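PDB 2B5W: glucose 1-dehydrogenase, which catalyses the zinc-dependent oxidation of D-glucose and related aldoses with NAD or, preferentially, NADP as electron acceptor. Local coordinates for residues R31-G36 against A351-V357; Y163-S167 against N295-V299; L189-K193 against I218-A223; P23-L29 against V69-T75. The protein carries 1 engineered substitution. All coordinates share one frame; numbering follows the deposited sequence.

Contact 1 (R31-G36 against A351-V357); sequences RTLRVG and AIEFSTV
Val35 and Ile352 form the hydrogen-bonded pair of a short antiparallel ladder, the strand axes 161° apart: Val35 N gives to Ile352 O at 3.0 Å and Ile352 N to Val35 O. It seats the C-terminal strand 349-353 beside strand 27-37 in the sheet of the GroES-like catalytic domain. Beyond it residues 354-357 leave strand pairing, yet Leu33 O still takes a bond from Phe354 N at 2.8 Å and a weak one from Ser355 N. On the other edge of strand 27-37, Leu33 and Arg34 both face Val66, a classic beta bulge. Arg34 grips Glu353 side-on: NE (2.8 Å) and NH2 (2.9 Å) converge on OE2 from the same face of the carboxylate, whose plane is turned 40° from the guanidinium. A bend at chi3 (43°) turns the end of Arg31 toward the C-terminal tail, where NH2 bonds Ser355 OG at 2.9 Å, nearly in its own plane, and Thr356 O at 2.8 Å. Ser355 OG in turn donates a hydrogen bond to Thr32 O (2.7 Å). Leu33 CD2 rests on Val357 CG2, and Val35 CG2 meets the Phe354 ring obliquely. Side-chain bonds thus fix the chain end, while Arg34 and Glu353 probably balance each other's charge.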
loop_
_atom_site.group_PDB
_atom_site.type_symbol
_atom_site.label_atom_id
_atom_site.label_comp_id
_atom_site.label_asym_id
_atom_site.label_seq_id
_atom_site.Cartn_x
_atom_site.Cartn_y
_atom_site.Cartn_z
ATOM N N ARG A 31 -26.544 -9.286 -28.235
ATOM C CA ARG A 31 -26.663 -10.727 -28.316
ATOM C C ARG A 31 -25.415 -11.346 -27.724
ATOM O O ARG A 31 -24.310 -11.109 -28.209
ATOM C CB ARG A 31 -26.837 -11.195 -29.759
ATOM C CG ARG A 31 -26.909 -12.678 -29.905
ATOM C CD ARG A 31 -27.336 -13.159 -31.312
ATOM N NE ARG A 31 -26.720 -12.468 -32.459
ATOM C CZ ARG A 31 -25.592 -12.805 -33.040
ATOM N NH1 ARG A 31 -25.203 -12.153 -34.121
ATOM N NH2 ARG A 31 -24.834 -13.773 -32.572
ATOM N N THR A 32 -25.603 -12.178 -26.711
ATOM C CA THR A 32 -24.476 -12.834 -26.040
ATOM C C THR A 32 -23.774 -13.830 -26.943
ATOM O O THR A 32 -24.420 -14.662 -27.589
ATOM C CB THR A 32 -24.974 -13.526 -24.789
ATOM O OG1 THR A 32 -25.658 -12.546 -23.995
ATOM C CG2 THR A 32 -23.839 -14.059 -23.965
ATOM N N LEU A 33 -22.444 -13.735 -27.003
ATOM C CA LEU A 33 -21.623 -14.696 -27.756
ATOM C C LEU A 33 -21.140 -15.760 -26.766
ATOM O O LEU A 33 -21.562 -16.900 -26.838
ATOM C CB LEU A 33 -20.446 -14.010 -28.466
ATOM C CG LEU A 33 -20.886 -13.054 -29.560
ATOM C CD1 LEU A 33 -19.722 -12.145 -29.901
ATOM C CD2 LEU A 33 -21.333 -13.788 -30.788
ATOM N N ARG A 34 -20.255 -15.386 -25.829
ATOM C CA ARG A 34 -19.694 -16.304 -24.826
ATOM C C ARG A 34 -19.608 -15.641 -23.476
ATOM O O ARG A 34 -19.410 -14.431 -23.390
ATOM C CB ARG A 34 -18.293 -16.771 -25.238
ATOM C CG ARG A 34 -18.299 -17.687 -26.451
ATOM C CD ARG A 34 -16.903 -17.893 -27.032
ATOM N NE ARG A 34 -16.961 -18.923 -28.057
ATOM C CZ ARG A 34 -15.926 -19.621 -28.431
ATOM N NH1 ARG A 34 -14.724 -19.345 -27.960
ATOM N NH2 ARG A 34 -16.089 -20.609 -29.329
ATOM N N VAL A 35 -19.747 -16.422 -22.412
ATOM C CA VAL A 35 -19.603 -15.931 -21.049
ATOM C C VAL A 35 -18.705 -16.885 -20.297
ATOM O O VAL A 35 -18.921 -18.098 -20.292
ATOM C CB VAL A 35 -20.955 -15.802 -20.317
ATOM C CG1 VAL A 35 -20.759 -15.167 -18.965
ATOM C CG2 VAL A 35 -21.932 -15.038 -21.148
ATOM N N GLY A 36 -17.641 -16.367 -19.715
ATOM C CA GLY A 36 -16.722 -17.137 -18.930
ATOM C C GLY A 36 -17.215 -17.477 -17.545
ATOM O O GLY A 36 -18.163 -16.890 -17.033
ATOM N N ALA A 351 -15.922 -21.465 -20.627
ATOM C CA ALA A 351 -16.950 -20.528 -21.008
ATOM C C ALA A 351 -18.119 -21.290 -21.599
ATOM O O ALA A 351 -17.973 -22.430 -22.001
ATOM C CB ALA A 351 -16.435 -19.529 -22.037
ATOM N N ILE A 352 -19.263 -20.615 -21.666
ATOM C CA ILE A 352 -20.456 -21.088 -22.346
ATOM C C ILE A 352 -20.711 -20.224 -23.565
ATOM O O ILE A 352 -20.730 -19.006 -23.475
ATOM C CB ILE A 352 -21.671 -21.030 -21.420
ATOM C CG1 ILE A 352 -21.416 -21.932 -20.198
ATOM C CG2 ILE A 352 -22.940 -21.474 -22.176
ATOM C CD1 ILE A 352 -22.353 -21.695 -19.029
ATOM N N GLU A 353 -20.936 -20.869 -24.696
ATOM C CA GLU A 353 -21.230 -20.211 -25.947
ATOM C C GLU A 353 -22.735 -20.187 -26.172
ATOM O O GLU A 353 -23.355 -21.244 -26.336
ATOM C CB GLU A 353 -20.540 -20.916 -27.108
ATOM C CG GLU A 353 -20.818 -20.256 -28.458
ATOM C CD GLU A 353 -19.913 -20.763 -29.523
ATOM O OE1 GLU A 353 -20.238 -21.799 -30.122
ATOM O OE2 GLU A 353 -18.901 -20.088 -29.785
ATOM N N PHE A 354 -23.284 -18.998 -26.218
ATOM C CA PHE A 354 -24.697 -18.753 -26.526
ATOM C C PHE A 354 -24.996 -18.607 -28.015
ATOM O O PHE A 354 -26.081 -18.975 -28.494
ATOM C CB PHE A 354 -25.198 -17.528 -25.760
ATOM C CG PHE A 354 -25.387 -17.794 -24.302
ATOM C CD1 PHE A 354 -24.301 -17.835 -23.449
ATOM C CD2 PHE A 354 -26.646 -18.039 -23.791
ATOM C CE1 PHE A 354 -24.474 -18.129 -22.101
ATOM C CE2 PHE A 354 -26.806 -18.339 -22.436
ATOM C CZ PHE A 354 -25.719 -18.389 -21.621
ATOM N N SER A 355 -24.026 -18.070 -28.753
ATOM C CA SER A 355 -24.175 -17.839 -30.178
ATOM C C SER A 355 -22.824 -17.536 -30.794
ATOM O O SER A 355 -21.860 -17.256 -30.083
ATOM C CB SER A 355 -25.131 -16.685 -30.424
ATOM O OG SER A 355 -24.534 -15.403 -30.184
ATOM N N THR A 356 -22.766 -17.638 -32.113
ATOM C CA THR A 356 -21.599 -17.253 -32.886
ATOM C C THR A 356 -21.868 -15.933 -33.594
ATOM O O THR A 356 -23.008 -15.488 -33.742
ATOM C CB THR A 356 -21.251 -18.339 -33.927
ATOM O OG1 THR A 356 -22.374 -18.530 -34.770
ATOM C CG2 THR A 356 -21.052 -19.722 -33.306
ATOM N N VAL A 357 -20.804 -15.287 -34.045
ATOM C CA VAL A 357 -20.960 -13.975 -34.641
ATOM C C VAL A 357 -21.773 -14.066 -35.952
ATOM O O VAL A 357 -21.595 -15.001 -36.732
ATOM C CB VAL A 357 -19.603 -13.304 -34.890
ATOM C CG1 VAL A 357 -19.820 -11.985 -35.616
ATOM C CG2 VAL A 357 -18.856 -13.058 -33.551
#

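Contact 2 (Y163-S167 against N295-V299); sequences YASRS and NKALV
Where an end strand of the Rossmann sheet within its chain, 297-300, starts beside the dimer interface, Arg166 from the turn after helix 149-164 reaches the chain just ahead of it. Its NH2 bonds Asn295 O at 2.9 Å, with an N-H...O angle of 148° and the oxygen close to the guanidinium plane. That carbonyl belongs to the C-prime residue of a Schellman motif ending helix 284-293, and the same NH2 also bonds Asn266 O. Bends at chi2 (-63°) and chi3 (74°) fold the side chain back over its own turn, where NE bonds Ser165 OG at 3.1 Å. Ala297 CB lies over one face of the guanidinium, 3.5 Å from NH1; a bare methyl suits this place, letting the flat group settle close. Ser165, small enough to approach the strand, sets its OG 3.7 Å from Ala297 CB and its CB 4.0 Å from Val299 CG2, while the hydroxyl also bonds Ala162 O. Ser165 packs on Ser165 of the second subunit, and residues 297-299 pair antiparallel with a strand of that subunit. This is the dimer arrangement familiar from zinc-containing alcohol dehydrogenases, in which edge strands of two Rossmann domains join into one sheet.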
loop_
_atom_site.group_PDB
_atom_site.type_symbol
_atom_site.label_atom_id
_atom_site.label_comp_id
_atom_site.label_asym_id
_atom_site.label_seq_id
_atom_site.Cartn_x
_atom_site.Cartn_y
_atom_site.Cartn_z
ATOM N N TYR A 163 1.321 -0.519 -8.665
ATOM C CA TYR A 163 2.414 0.229 -9.240
ATOM C C TYR A 163 2.337 1.695 -8.832
ATOM O O TYR A 163 3.373 2.347 -8.589
ATOM C CB TYR A 163 2.448 0.078 -10.753
ATOM C CG TYR A 163 2.713 -1.327 -11.266
ATOM C CD1 TYR A 163 3.100 -2.359 -10.415
ATOM C CD2 TYR A 163 2.604 -1.609 -12.627
ATOM C CE1 TYR A 163 3.344 -3.631 -10.923
ATOM C CE2 TYR A 163 2.853 -2.856 -13.122
ATOM C CZ TYR A 163 3.228 -3.867 -12.263
ATOM O OH TYR A 163 3.481 -5.141 -12.790
ATOM N N ALA A 164 1.130 2.212 -8.663
ATOM C CA ALA A 164 0.993 3.592 -8.189
ATOM C C ALA A 164 1.641 3.757 -6.821
ATOM O O ALA A 164 2.253 4.814 -6.528
ATOM C CB ALA A 164 -0.481 4.022 -8.144
ATOM N N SER A 165 1.506 2.749 -5.960
ATOM C CA SER A 165 2.104 2.815 -4.632
ATOM C C SER A 165 3.606 2.958 -4.633
ATOM O O SER A 165 4.158 3.348 -3.593
ATOM C CB SER A 165 1.722 1.617 -3.756
ATOM O OG SER A 165 2.519 0.473 -4.073
ATOM N N ARG A 166 4.269 2.575 -5.729
ATOM C CA ARG A 166 5.732 2.622 -5.855
ATOM C C ARG A 166 6.185 3.847 -6.670
ATOM O O ARG A 166 7.354 3.994 -6.980
ATOM C CB ARG A 166 6.239 1.338 -6.574
ATOM C CG ARG A 166 5.817 0.000 -5.988
ATOM C CD ARG A 166 6.342 -0.271 -4.565
ATOM N NE ARG A 166 5.605 0.532 -3.582
ATOM C CZ ARG A 166 6.074 0.818 -2.377
ATOM N NH1 ARG A 166 5.383 1.628 -1.567
ATOM N NH2 ARG A 166 7.248 0.339 -1.977
ATOM N N SER A 167 5.262 4.731 -7.029
ATOM C CA SER A 167 5.554 5.806 -7.994
ATOM C C SER A 167 6.298 7.003 -7.427
ATOM O O SER A 167 6.710 7.877 -8.210
ATOM C CB SER A 167 4.274 6.269 -8.706
ATOM O OG SER A 167 3.326 6.876 -7.835
ATOM N N ASN A 295 10.242 -0.251 3.587
ATOM C CA ASN A 295 9.434 0.574 2.704
ATOM C C ASN A 295 8.546 -0.262 1.788
ATOM O O ASN A 295 8.538 -0.033 0.565
ATOM C CB ASN A 295 10.327 1.458 1.796
ATOM C CG ASN A 295 11.247 2.436 2.552
ATOM O OD1 ASN A 295 12.504 2.225 2.644
ATOM N ND2 ASN A 295 10.677 3.512 3.019
ATOM N N LYS A 296 7.793 -1.185 2.354
ATOM C CA LYS A 296 6.933 -2.072 1.578
ATOM C C LYS A 296 5.482 -1.607 1.576
ATOM O O LYS A 296 5.048 -0.841 2.448
ATOM C CB LYS A 296 7.022 -3.493 2.117
ATOM C CG LYS A 296 8.341 -4.164 1.865
ATOM C CD LYS A 296 8.526 -5.481 2.643
ATOM C CE LYS A 296 9.834 -6.108 2.271
ATOM N NZ LYS A 296 9.999 -7.446 2.924
ATOM N N ALA A 297 4.709 -2.107 0.613
ATOM C CA ALA A 297 3.289 -1.800 0.513
ATOM C C ALA A 297 2.444 -3.026 0.272
ATOM O O ALA A 297 2.903 -4.005 -0.333
ATOM C CB ALA A 297 3.036 -0.772 -0.614
ATOM N N LEU A 298 1.221 -2.987 0.792
ATOM C CA LEU A 298 0.165 -3.916 0.435
ATOM C C LEU A 298 -1.004 -3.099 -0.078
ATOM O O LEU A 298 -1.423 -2.144 0.538
ATOM C CB LEU A 298 -0.317 -4.721 1.640
ATOM C CG LEU A 298 0.676 -5.716 2.210
ATOM C CD1 LEU A 298 0.091 -6.371 3.483
ATOM C CD2 LEU A 298 1.002 -6.794 1.176
ATOM N N VAL A 299 -1.526 -3.503 -1.236
ATOM C CA VAL A 299 -2.619 -2.830 -1.876
ATOM C C VAL A 299 -3.693 -3.852 -2.265
ATOM O O VAL A 299 -3.437 -4.777 -3.052
ATOM C CB VAL A 299 -2.141 -2.046 -3.121
ATOM C CG1 VAL A 299 -3.281 -1.288 -3.757
ATOM C CG2 VAL A 299 -1.030 -1.062 -2.792
#

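Contact 3 (L189-K193 against I218-A223)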
loop_
_atom_site.group_PDB
_atom_site.type_symbol
_atom_site.label_atom_id
_atom_site.label_comp_id
_atom_site.label_asym_id
_atom_site.label_seq_id
_atom_site.Cartn_x
_atom_site.Cartn_y
_atom_site.Cartn_z
ATOM N N LEU A 189 0.074 -14.367 -14.427
ATOM C CA LEU A 189 1.460 -14.751 -14.651
ATOM C C LEU A 189 1.904 -14.447 -16.103
ATOM O O LEU A 189 2.994 -13.929 -16.320
ATOM C CB LEU A 189 1.617 -16.226 -14.289
ATOM C CG LEU A 189 3.021 -16.815 -14.364
ATOM C CD1 LEU A 189 3.923 -16.211 -13.346
ATOM C CD2 LEU A 189 2.920 -18.350 -14.228
ATOM N N ALA A 190 1.075 -14.786 -17.099
ATOM C CA ALA A 190 1.361 -14.477 -18.482
ATOM C C ALA A 190 1.383 -12.980 -18.722
ATOM O O ALA A 190 2.233 -12.468 -19.467
ATOM C CB ALA A 190 0.352 -15.129 -19.416
ATOM N N MET A 191 0.470 -12.255 -18.082
ATOM C CA MET A 191 0.520 -10.802 -18.167
ATOM C C MET A 191 1.836 -10.211 -17.609
ATOM O O MET A 191 2.404 -9.300 -18.169
ATOM C CB MET A 191 -0.669 -10.150 -17.463
ATOM C CG MET A 191 -2.005 -10.532 -18.077
ATOM S SD MET A 191 -3.418 -9.936 -17.132
ATOM C CE MET A 191 -3.110 -8.145 -17.169
ATOM N N LEU A 192 2.308 -10.724 -16.491
ATOM C CA LEU A 192 3.540 -10.250 -15.892
ATOM C C LEU A 192 4.730 -10.556 -16.797
ATOM O O LEU A 192 5.652 -9.770 -16.885
ATOM C CB LEU A 192 3.749 -10.818 -14.472
ATOM C CG LEU A 192 2.735 -10.293 -13.462
ATOM C CD1 LEU A 192 2.754 -11.110 -12.183
ATOM C CD2 LEU A 192 2.976 -8.805 -13.124
ATOM N N LYS A 193 4.680 -11.667 -17.523
ATOM C CA LYS A 193 5.774 -11.990 -18.411
ATOM C C LYS A 193 5.961 -10.916 -19.469
ATOM O O LYS A 193 7.087 -10.658 -19.918
ATOM C CB LYS A 193 5.499 -13.342 -19.072
ATOM C CG LYS A 193 6.627 -13.851 -19.932
ATOM C CD LYS A 193 6.326 -15.250 -20.401
ATOM C CE LYS A 193 7.393 -15.797 -21.350
ATOM N NZ LYS A 193 8.552 -16.237 -20.572
ATOM N N ILE A 218 2.578 -22.976 -16.042
ATOM C CA ILE A 218 3.588 -22.215 -15.316
ATOM C C ILE A 218 4.976 -22.447 -15.898
ATOM O O ILE A 218 5.690 -21.533 -16.177
ATOM C CB ILE A 218 3.573 -22.611 -13.836
ATOM C CG1 ILE A 218 2.307 -22.116 -13.154
ATOM C CG2 ILE A 218 4.801 -22.050 -13.100
ATOM C CD1 ILE A 218 1.968 -22.823 -11.861
ATOM N N GLU A 219 5.341 -23.708 -16.094
ATOM C CA GLU A 219 6.675 -24.033 -16.580
ATOM C C GLU A 219 6.906 -23.654 -18.046
ATOM O O GLU A 219 8.005 -23.273 -18.428
ATOM C CB GLU A 219 6.972 -25.517 -16.276
ATOM C CG GLU A 219 7.086 -25.710 -14.775
ATOM C CD GLU A 219 7.557 -27.107 -14.342
ATOM O OE1 GLU A 219 7.237 -28.074 -15.045
ATOM O OE2 GLU A 219 8.193 -27.224 -13.269
ATOM N N GLU A 220 5.864 -23.773 -18.860
ATOM C CA GLU A 220 5.929 -23.419 -20.272
ATOM C C GLU A 220 6.092 -21.910 -20.462
ATOM O O GLU A 220 6.754 -21.461 -21.398
ATOM C CB GLU A 220 4.749 -23.996 -21.030
ATOM C CG GLU A 220 4.892 -23.922 -22.537
ATOM C CD GLU A 220 5.919 -24.904 -23.083
ATOM O OE1 GLU A 220 6.213 -25.921 -22.415
ATOM O OE2 GLU A 220 6.433 -24.637 -24.184
ATOM N N LEU A 221 5.606 -21.136 -19.492
ATOM C CA LEU A 221 5.890 -19.693 -19.439
ATOM C C LEU A 221 7.293 -19.345 -18.942
ATOM O O LEU A 221 7.624 -18.166 -18.776
ATOM C CB LEU A 221 4.870 -18.988 -18.536
ATOM C CG LEU A 221 3.459 -18.878 -19.122
ATOM C CD1 LEU A 221 2.436 -18.505 -18.039
ATOM C CD2 LEU A 221 3.468 -17.836 -20.220
ATOM N N ASP A 222 8.122 -20.357 -18.716
ATOM C CA ASP A 222 9.467 -20.190 -18.117
ATOM C C ASP A 222 9.435 -19.667 -16.676
ATOM O O ASP A 222 10.426 -19.129 -16.186
ATOM C CB ASP A 222 10.340 -19.268 -18.957
ATOM C CG ASP A 222 11.808 -19.482 -18.735
ATOM O OD1 ASP A 222 12.220 -20.649 -18.574
ATOM O OD2 ASP A 222 12.618 -18.537 -18.701
ATOM N N ALA A 223 8.327 -19.880 -15.981
ATOM C CA ALA A 223 8.243 -19.537 -14.567
ATOM C C ALA A 223 8.521 -20.757 -13.700
ATOM O O ALA A 223 8.437 -21.904 -14.146
ATOM C CB ALA A 223 6.853 -18.921 -14.245
#
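Leu189 and Leu221 slide past each other in opposite directions, bringing Leu189 CD2 to 3.8 Å from Leu221 CD1. The same CD2 methyl also reaches Ile218 CG1 and Ala223 CB, both at 4.0 Å, the isoleucine side chain crossing it at about a right angle. Leu189 can serve all three because its CG stands anti to the backbone N (chi1 -176°), directing the forked end at the other helix. Leu221 CD1 in addition lies 4.2 Å from Ala190 CB, alanine being small enough to let the leucine come up against the helix backbone. Replacing Leu189 by an alanine would probably open a gap between Leu221, Ile218 and Ala223, since the methyl on which they converge would be gone. At the solvent side the aliphatic length of Lys193 runs over Leu221, CD to CD2 being 3.9 Å, and a turn at chi4 (79°) brings NZ to Leu221 O at 2.8 Å, from above the carbonyl plane. Lysine thus offers carbon to the leucine and a charged donor to the carbonyl. That carbonyl is placed by the Schellman motif after helix 213-220: Asp222 takes positive phi, Ala223 N bonds Ile218 O, and the chain turns into strand 224-227. Cys204 of strand 201-206 touches Leu189 and Ile218, Leu202 touches Ala223 and Lys193, and helix 321-327 sets Phe323 on Ala190 and, with Trp322, on Leu221.

Contact 4 (P23-L29 against V69-T75); sequences PESGEAL and VVDPNDT
Leu29 and the 69-71 backbone make the close-fitting end of this contact. Leu29 N bonds Asp71 O at 2.9 Å, and Leu29 O accepts from both Val70 N (2.9 Å) and Asp71 N (3.2 Å), because Val70 and Asp71 together face one residue in a classic beta bulge. The bulge coincides with the corner that the chain turns at residue 70. Val70 CG2 comes to 3.7 Å from Leu29 CD2, the two branched side chains meeting obliquely, while Ala28 adds only a methyl, set against the backbone of Asp71 and Pro72. In the GroES-like fold of the catalytic domain, strands 27-37 and 64-71 are antiparallel neighbours, and here their ends run out into two beta turns, a type II turn from Glu24 to Glu27 and a type II' turn from Pro72 to Thr75. From that point outward polar bonds predominate. Asn73, with CG anti to the backbone N (chi1 -165°), lays its carboxamide beside the first turn and gives ND2 to Glu27 O at 3.2 Å, in the plane of that carbonyl. A leucine in place of Asn73 would probably leave Glu27 O without this donor and the two turns less firmly joined. Asp71 OD1 accepts from Asn73 N in an Asx turn, helping to fix the start of the second turn. At the exposed edge Asp74 uses the syn lone pairs of both carboxylate oxygens, OD1 toward Gly26 N (2.8 Å, 166° at the hydrogen) and OD2 toward Ser25 OG (2.8 Å). Gly26 has a positive phi, readily adopted by glycine, and Ser25 a hydroxyl near the acid.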
loop_
_atom_site.group_PDB
_atom_site.type_symbol
_atom_site.label_atom_id
_atom_site.label_comp_id
_atom_site.label_asym_id
_atom_site.label_seq_id
_atom_site.Cartn_x
_atom_site.Cartn_y
_atom_site.Cartn_z
ATOM N N PRO A 23 -33.944 -2.354 -24.369
ATOM C CA PRO A 23 -33.029 -1.294 -23.951
ATOM C C PRO A 23 -33.755 -0.004 -23.596
ATOM O O PRO A 23 -34.659 0.407 -24.325
ATOM C CB PRO A 23 -32.150 -1.067 -25.177
ATOM C CG PRO A 23 -32.916 -1.577 -26.304
ATOM C CD PRO A 23 -33.838 -2.658 -25.796
ATOM N N GLU A 24 -33.395 0.558 -22.455
ATOM C CA GLU A 24 -33.805 1.899 -22.046
ATOM C C GLU A 24 -32.922 2.948 -22.693
ATOM O O GLU A 24 -31.935 2.633 -23.342
ATOM C CB GLU A 24 -33.759 2.026 -20.521
ATOM C CG GLU A 24 -34.637 1.001 -19.823
ATOM C CD GLU A 24 -35.067 1.416 -18.431
ATOM O OE1 GLU A 24 -34.194 1.824 -17.644
ATOM O OE2 GLU A 24 -36.275 1.323 -18.126
ATOM N N SER A 25 -33.273 4.215 -22.549
ATOM C CA SER A 25 -32.445 5.264 -23.131
ATOM C C SER A 25 -31.009 5.151 -22.663
ATOM O O SER A 25 -30.757 4.948 -21.469
ATOM C CB SER A 25 -32.954 6.651 -22.724
ATOM O OG SER A 25 -32.199 7.688 -23.346
ATOM N N GLY A 26 -30.081 5.337 -23.594
ATOM C CA GLY A 26 -28.663 5.271 -23.294
ATOM C C GLY A 26 -28.120 3.850 -23.277
ATOM O O GLY A 26 -26.926 3.691 -23.063
ATOM N N GLU A 27 -28.984 2.865 -23.485
ATOM C CA GLU A 27 -28.604 1.441 -23.495
ATOM C C GLU A 27 -28.669 0.837 -24.907
ATOM O O GLU A 27 -29.538 1.162 -25.724
ATOM C CB GLU A 27 -29.538 0.613 -22.597
ATOM C CG GLU A 27 -29.619 1.052 -21.142
ATOM C CD GLU A 27 -30.434 0.106 -20.272
ATOM O OE1 GLU A 27 -31.372 -0.561 -20.782
ATOM O OE2 GLU A 27 -30.092 0.016 -19.067
ATOM N N ALA A 28 -27.812 -0.158 -25.165
ATOM C CA ALA A 28 -27.932 -1.011 -26.326
ATOM C C ALA A 28 -28.370 -2.428 -25.948
ATOM O O ALA A 28 -28.182 -2.886 -24.825
ATOM C CB ALA A 28 -26.611 -1.104 -27.046
ATOM N N LEU A 29 -28.986 -3.093 -26.902
ATOM C CA LEU A 29 -29.283 -4.530 -26.831
ATOM C C LEU A 29 -28.159 -5.323 -27.484
ATOM O O LEU A 29 -27.754 -5.058 -28.608
ATOM C CB LEU A 29 -30.608 -4.872 -27.512
ATOM C CG LEU A 29 -31.039 -6.321 -27.462
ATOM C CD1 LEU A 29 -31.408 -6.712 -26.051
ATOM C CD2 LEU A 29 -32.207 -6.581 -28.417
ATOM N N VAL A 69 -23.538 -6.165 -30.631
ATOM C CA VAL A 69 -24.622 -5.200 -30.528
ATOM C C VAL A 69 -25.590 -5.517 -31.653
ATOM O O VAL A 69 -25.195 -5.617 -32.824
ATOM C CB VAL A 69 -24.119 -3.741 -30.674
ATOM C CG1 VAL A 69 -25.330 -2.759 -30.779
ATOM C CG2 VAL A 69 -23.228 -3.364 -29.515
ATOM N N VAL A 70 -26.856 -5.727 -31.288
ATOM C CA VAL A 70 -27.897 -6.050 -32.259
ATOM C C VAL A 70 -28.883 -4.878 -32.410
ATOM O O VAL A 70 -29.497 -4.732 -33.462
ATOM C CB VAL A 70 -28.626 -7.387 -31.987
ATOM C CG1 VAL A 70 -27.661 -8.565 -32.138
ATOM C CG2 VAL A 70 -29.284 -7.401 -30.614
ATOM N N ASP A 71 -29.010 -4.038 -31.380
ATOM C CA ASP A 71 -29.795 -2.799 -31.463
ATOM C C ASP A 71 -29.066 -1.694 -30.705
ATOM O O ASP A 71 -29.077 -1.660 -29.475
ATOM C CB ASP A 71 -31.203 -2.990 -30.898
ATOM C CG ASP A 71 -32.065 -1.721 -30.990
ATOM O OD1 ASP A 71 -31.621 -0.712 -31.579
ATOM O OD2 ASP A 71 -33.209 -1.661 -30.485
ATOM N N PRO A 72 -28.415 -0.768 -31.418
ATOM C CA PRO A 72 -27.728 0.351 -30.755
ATOM C C PRO A 72 -28.638 1.414 -30.126
ATOM O O PRO A 72 -28.139 2.244 -29.379
ATOM C CB PRO A 72 -26.871 0.958 -31.878
ATOM C CG PRO A 72 -27.490 0.559 -33.087
ATOM C CD PRO A 72 -28.214 -0.759 -32.874
ATOM N N ASN A 73 -29.932 1.342 -30.420
ATOM C CA ASN A 73 -30.944 2.171 -29.779
ATOM C C ASN A 73 -30.507 3.631 -29.950
ATOM O O ASN A 73 -30.161 4.031 -31.077
ATOM C CB ASN A 73 -31.117 1.736 -28.310
ATOM C CG ASN A 73 -32.385 2.296 -27.665
ATOM O OD1 ASN A 73 -33.417 2.464 -28.333
ATOM N ND2 ASN A 73 -32.310 2.597 -26.354
ATOM N N ASP A 74 -30.477 4.440 -28.899
ATOM C CA ASP A 74 -30.065 5.839 -29.053
ATOM C C ASP A 74 -28.602 6.105 -28.663
ATOM O O ASP A 74 -28.200 7.237 -28.379
ATOM C CB ASP A 74 -31.047 6.794 -28.349
ATOM C CG ASP A 74 -31.164 6.564 -26.851
ATOM O OD1 ASP A 74 -30.533 5.615 -26.301
ATOM O OD2 ASP A 74 -31.893 7.307 -26.140
ATOM N N THR A 75 -27.782 5.054 -28.715
ATOM C CA THR A 75 -26.373 5.162 -28.393
ATOM C C THR A 75 -25.542 5.449 -29.641
ATOM O O THR A 75 -26.039 5.362 -30.761
ATOM C CB THR A 75 -25.846 3.859 -27.748
ATOM O OG1 THR A 75 -25.759 2.815 -28.725
ATOM C CG2 THR A 75 -26.821 3.352 -26.655
#

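In the fold
From the N terminus, the chain first closes a loop at contact 4, where the start of strand 27-37 meets the end of strand 64-71. Farther along strand 27-37 lies the first half of contact 1, whose partner arrives only at the C terminus. Contacts 4 and 1 therefore cross, and they touch where Arg31 CB packs on Val70 CG1; together they tie three neighbouring strands of the catalytic domain. The long loop of contact 1 encloses the Rossmann domain. Within it, contact 2 joins the end of helix 149-164 to the edge strand at the dimer interface, and contact 3 nests inside contact 2, joining two consecutive helices. Tyr163 and Leu192 link contacts 2 and 3.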